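Local coordinates for protein protease Do-like 1, chloroplastic (Arabidopsis thaliana, PDB 3QO6) that acts as a serine protease of the HtrA (Deg) type in the chloroplast, required at high temperature and possibly involved in degrading damaged proteins, at residues 248-253 with 283-288; 252-257 with 270-275. All coordinates share one frame; numbering follows the deposited sequence.

Both contacts lie in the PDZ domain and start from the same piece of chain. A loop leads through 248-252 into strand 253-257, whose later residues meet 270-272 once the chain has passed through the short helix 263-266; contact 2 thus closes the smaller loop. The chain then makes the hairpin 273-274/280-281 and returns along 285-289, where contact 1 pairs it with the start of strand 253-257. Contact 2's loop therefore falls within the wider one of contact 1, and the two share G252 and V253. D284 joins them directly: its O lies 2.9 Å from V255 N, and its OD2 lies 2.7 Å from Q270 N.

Contact 1 (248-253 with 283-288); sequences LGVSGV and GDIITS
The flat groups are the backbone amides either side of V253 and I286, joined by two hydrogen bonds: V253 N gives its hydrogen to I286 O at 2.8 Å and lies in that carbonyl's plane, while I286 N reaches V253 O at 2.7 Å, tilted 20° from the plane. Both bonds are fairly straight, and together they make V253 and I286 a hydrogen-bonded antiparallel pair where strand 253-257 joins strand 285-289 in the PDZ sheet. On one face of the sheet the two side chains sit abreast, V253 CB 4.3 Å from I286 CB, with V294 against the valine and I237 against the isoleucine. I285 belongs to the other face. I285 CG2, anti to the backbone N because CG1 takes chi1 -61°, comes within 3.6 Å of V253 O and touches V250 CG1 at 4.1 Å, the two side chains crossing at a slant; R279 of a second subunit also packs on I285.

Two alpha carbons add CH...O contacts: G252 CA lies 3.2 Å from I286 O, and I285 CA lies 3.2 Å from V253 O. G252 comes so close that a beta carbon there would run into I286 O. The carboxylate of D284 turns away, to a salt bridge with R319 and a hydrogen bond from Q270 N. Each carbonyl of the pair thus receives one N-H and one CH, and the N and O of V253 and I286 are all paired in a buried setting, with hydrocarbon packed on both faces.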
loop_
_atom_site.group_PDB
_atom_site.type_symbol
_atom_site.label_atom_id
_atom_site.label_comp_id
_atom_site.label_asym_id
_atom_site.label_seq_id
_atom_site.Cartn_x
_atom_site.Cartn_y
_atom_site.Cartn_z
ATOM N N LEU B 248 32.347 9.361 -9.422
ATOM C CA LEU B 248 33.725 9.819 -9.284
ATOM C C LEU B 248 34.663 9.370 -10.409
ATOM O O LEU B 248 35.877 9.558 -10.319
ATOM C CB LEU B 248 34.284 9.340 -7.940
ATOM C CG LEU B 248 33.625 9.795 -6.637
ATOM C CD1 LEU B 248 33.829 11.284 -6.462
ATOM C CD2 LEU B 248 32.146 9.456 -6.641
ATOM N N GLY B 249 34.109 8.782 -11.464
ATOM C CA GLY B 249 34.949 8.326 -12.559
ATOM C C GLY B 249 36.023 7.360 -12.084
ATOM O O GLY B 249 37.124 7.292 -12.646
ATOM N N VAL B 250 35.691 6.614 -11.033
ATOM C CA VAL B 250 36.582 5.626 -10.435
ATOM C C VAL B 250 36.647 4.353 -11.284
ATOM O O VAL B 250 35.663 3.629 -11.419
ATOM C CB VAL B 250 36.094 5.265 -9.017
ATOM C CG1 VAL B 250 36.961 4.173 -8.425
ATOM C CG2 VAL B 250 36.118 6.499 -8.136
ATOM N N SER B 251 37.816 4.079 -11.845
ATOM C CA SER B 251 37.995 2.902 -12.687
ATOM C C SER B 251 37.835 1.572 -11.947
ATOM O O SER B 251 36.970 0.769 -12.299
ATOM C CB SER B 251 39.368 2.950 -13.365
ATOM O OG SER B 251 39.463 4.075 -14.235
ATOM N N GLY B 252 38.662 1.345 -10.927
ATOM C CA GLY B 252 38.595 0.100 -10.171
ATOM C C GLY B 252 37.861 0.132 -8.835
ATOM O O GLY B 252 36.752 0.657 -8.748
ATOM N N VAL B 253 38.475 -0.434 -7.794
ATOM C CA VAL B 253 37.866 -0.478 -6.458
ATOM C C VAL B 253 38.537 0.508 -5.511
ATOM O O VAL B 253 39.752 0.456 -5.306
ATOM C CB VAL B 253 37.995 -1.881 -5.812
ATOM C CG1 VAL B 253 37.118 -1.971 -4.593
ATOM C CG2 VAL B 253 37.629 -2.941 -6.792
ATOM N N GLY B 283 41.474 7.044 -0.898
ATOM C CA GLY B 283 42.490 6.093 -0.506
ATOM C C GLY B 283 42.924 5.464 -1.813
ATOM O O GLY B 283 42.547 5.948 -2.890
ATOM N N ASP B 284 43.697 4.387 -1.743
ATOM C CA ASP B 284 44.152 3.740 -2.964
ATOM C C ASP B 284 42.991 3.174 -3.785
ATOM O O ASP B 284 41.913 2.917 -3.266
ATOM C CB ASP B 284 45.149 2.616 -2.638
ATOM C CG ASP B 284 46.381 3.124 -1.919
ATOM O OD1 ASP B 284 46.684 4.327 -2.047
ATOM O OD2 ASP B 284 47.047 2.321 -1.230
ATOM N N ILE B 285 43.219 2.996 -5.076
ATOM C CA ILE B 285 42.206 2.431 -5.940
ATOM C C ILE B 285 42.813 1.200 -6.588
ATOM O O ILE B 285 43.813 1.296 -7.284
ATOM C CB ILE B 285 41.778 3.404 -7.031
ATOM C CG1 ILE B 285 41.197 4.657 -6.410
ATOM C CG2 ILE B 285 40.737 2.762 -7.897
ATOM C CD1 ILE B 285 40.966 5.728 -7.410
ATOM N N ILE B 286 42.210 0.043 -6.347
ATOM C CA ILE B 286 42.724 -1.192 -6.896
ATOM C C ILE B 286 42.237 -1.302 -8.323
ATOM O O ILE B 286 41.032 -1.292 -8.576
ATOM C CB ILE B 286 42.245 -2.390 -6.067
ATOM C CG1 ILE B 286 42.609 -2.158 -4.602
ATOM C CG2 ILE B 286 42.878 -3.680 -6.580
ATOM C CD1 ILE B 286 42.006 -3.158 -3.663
ATOM N N THR B 287 43.190 -1.399 -9.246
ATOM C CA THR B 287 42.903 -1.484 -10.669
ATOM C C THR B 287 43.255 -2.870 -11.199
ATOM O O THR B 287 42.798 -3.288 -12.267
ATOM C CB THR B 287 43.700 -0.397 -11.439
ATOM O OG1 THR B 287 45.110 -0.642 -11.317
ATOM C CG2 THR B 287 43.392 0.992 -10.856
ATOM N N SER B 288 44.069 -3.586 -10.435
ATOM C CA SER B 288 44.470 -4.927 -10.813
ATOM C C SER B 288 45.040 -5.656 -9.606
ATOM O O SER B 288 45.550 -5.041 -8.662
ATOM C CB SER B 288 45.527 -4.888 -11.917
ATOM O OG SER B 288 46.835 -4.768 -11.372
#

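Contact 2 (252-257 with 270-275); sequences GVLVLD and QSTKRD
Where strand 253-257 of the PDZ sheet ends, T272 and S271 meet V255 and L256 just before the hairpin 273-274/280-281 begins. T272 takes hold of two successive carbonyls: its N reaches L256 O at 3.0 Å from above the carbonyl plane, 45° out of it, and its hydroxyl OG1 gives a hydrogen bond to V255 O at 3.0 Å. With OG1 anti to the carbonyl carbon (chi1 -58°), the hydroxyl is turned back onto the strand, where it also accepts from G283 N. L254 CD2 comes across T272 at about a right angle, 3.0 Å from T272 OG1, and V255 CG2 lies 3.1 Å from Q270 O, both tight. The T272 and L256 side chains run alongside each other in the same direction; F43 of a third subunit packs on both. S271 brings its CB to 3.2 Å from L256 O, while its OG is engaged by A258 N. A valine in place of T272 has no hydroxyl, and would probably leave V255 O without its donor and G283 N without its acceptor. One buried hydroxyl, donating and accepting at once, thus ties strand 253-257 to both arms of the connection around the hairpin.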
loop_
_atom_site.group_PDB
_atom_site.type_symbol
_atom_site.label_atom_id
_atom_site.label_comp_id
_atom_site.label_asym_id
_atom_site.label_seq_id
_atom_site.Cartn_x
_atom_site.Cartn_y
_atom_site.Cartn_z
ATOM N N GLY B 252 38.662 1.345 -10.927
ATOM C CA GLY B 252 38.595 0.100 -10.171
ATOM C C GLY B 252 37.861 0.132 -8.835
ATOM O O GLY B 252 36.752 0.657 -8.748
ATOM N N VAL B 253 38.475 -0.434 -7.794
ATOM C CA VAL B 253 37.866 -0.478 -6.458
ATOM C C VAL B 253 38.537 0.508 -5.511
ATOM O O VAL B 253 39.752 0.456 -5.306
ATOM C CB VAL B 253 37.995 -1.881 -5.812
ATOM C CG1 VAL B 253 37.118 -1.971 -4.593
ATOM C CG2 VAL B 253 37.629 -2.941 -6.792
ATOM N N LEU B 254 37.743 1.385 -4.913
ATOM C CA LEU B 254 38.258 2.391 -3.985
ATOM C C LEU B 254 38.395 1.800 -2.586
ATOM O O LEU B 254 37.380 1.455 -1.975
ATOM C CB LEU B 254 37.274 3.567 -3.930
ATOM C CG LEU B 254 37.585 4.875 -3.203
ATOM C CD1 LEU B 254 36.326 5.713 -3.207
ATOM C CD2 LEU B 254 38.030 4.643 -1.787
ATOM N N VAL B 255 39.606 1.675 -2.048
ATOM C CA VAL B 255 39.652 1.138 -0.697
ATOM C C VAL B 255 39.285 2.275 0.246
ATOM O O VAL B 255 39.818 3.373 0.164
ATOM C CB VAL B 255 41.035 0.463 -0.282
ATOM C CG1 VAL B 255 41.807 -0.026 -1.497
ATOM C CG2 VAL B 255 41.831 1.366 0.591
ATOM N N LEU B 256 38.314 2.017 1.104
ATOM C CA LEU B 256 37.867 2.998 2.053
ATOM C C LEU B 256 38.705 2.843 3.306
ATOM O O LEU B 256 39.101 3.831 3.928
ATOM C CB LEU B 256 36.395 2.762 2.369
ATOM C CG LEU B 256 35.462 2.828 1.149
ATOM C CD1 LEU B 256 34.018 2.580 1.576
ATOM C CD2 LEU B 256 35.589 4.195 0.480
ATOM N N ASP B 257 38.990 1.598 3.683
ATOM C CA ASP B 257 39.785 1.341 4.888
ATOM C C ASP B 257 40.644 0.077 4.811
ATOM O O ASP B 257 40.220 -0.972 4.297
ATOM C CB ASP B 257 38.873 1.241 6.114
ATOM C CG ASP B 257 39.633 1.368 7.418
ATOM O OD1 ASP B 257 39.284 0.676 8.389
ATOM O OD2 ASP B 257 40.575 2.175 7.485
ATOM N N GLN B 270 46.703 2.656 1.407
ATOM C CA GLN B 270 46.097 3.818 2.052
ATOM C C GLN B 270 44.584 3.877 2.000
ATOM O O GLN B 270 43.962 3.556 0.983
ATOM C CB GLN B 270 46.651 5.095 1.446
ATOM C CG GLN B 270 48.163 5.177 1.472
ATOM C CD GLN B 270 48.680 6.332 0.640
ATOM O OE1 GLN B 270 49.852 6.368 0.278
ATOM N NE2 GLN B 270 47.802 7.288 0.330
ATOM N N SER B 271 44.006 4.322 3.109
ATOM C CA SER B 271 42.568 4.460 3.251
ATOM C C SER B 271 42.096 5.857 2.819
ATOM O O SER B 271 42.899 6.769 2.604
ATOM C CB SER B 271 42.205 4.211 4.706
ATOM O OG SER B 271 42.890 3.065 5.179
ATOM N N THR B 272 40.787 6.024 2.685
ATOM C CA THR B 272 40.229 7.309 2.286
ATOM C C THR B 272 40.111 8.173 3.536
ATOM O O THR B 272 39.631 7.683 4.555
ATOM C CB THR B 272 38.853 7.104 1.679
ATOM O OG1 THR B 272 38.968 6.218 0.564
ATOM C CG2 THR B 272 38.267 8.422 1.228
ATOM N N LYS B 273 40.557 9.434 3.461
ATOM C CA LYS B 273 40.506 10.364 4.602
ATOM C C LYS B 273 39.827 11.689 4.259
ATOM O O LYS B 273 39.245 11.824 3.184
ATOM C CB LYS B 273 41.914 10.659 5.134
ATOM C CG LYS B 273 42.562 9.538 5.946
ATOM C CD LYS B 273 43.780 10.046 6.751
ATOM C CE LYS B 273 43.365 11.055 7.847
ATOM N NZ LYS B 273 44.491 11.689 8.621
ATOM N N ARG B 274 39.918 12.674 5.160
ATOM C CA ARG B 274 39.287 13.973 4.919
ATOM C C ARG B 274 40.085 15.271 5.089
ATOM O O ARG B 274 40.504 15.653 6.190
ATOM C CB ARG B 274 37.980 14.082 5.711
ATOM C CG ARG B 274 36.896 13.228 5.098
ATOM C CD ARG B 274 35.486 13.641 5.452
ATOM N NE ARG B 274 34.572 12.938 4.560
ATOM C CZ ARG B 274 33.247 12.988 4.625
ATOM N NH1 ARG B 274 32.641 13.716 5.552
ATOM N NH2 ARG B 274 32.526 12.290 3.762
ATOM N N ASP B 275 40.230 15.940 3.946
ATOM C CA ASP B 275 40.917 17.216 3.718
ATOM C C ASP B 275 41.305 18.141 4.866
ATOM O O ASP B 275 42.270 18.906 4.752
ATOM C CB ASP B 275 40.078 18.027 2.727
ATOM C CG ASP B 275 40.919 18.796 1.722
ATOM O OD1 ASP B 275 41.916 18.234 1.213
ATOM O OD2 ASP B 275 40.564 19.959 1.422
#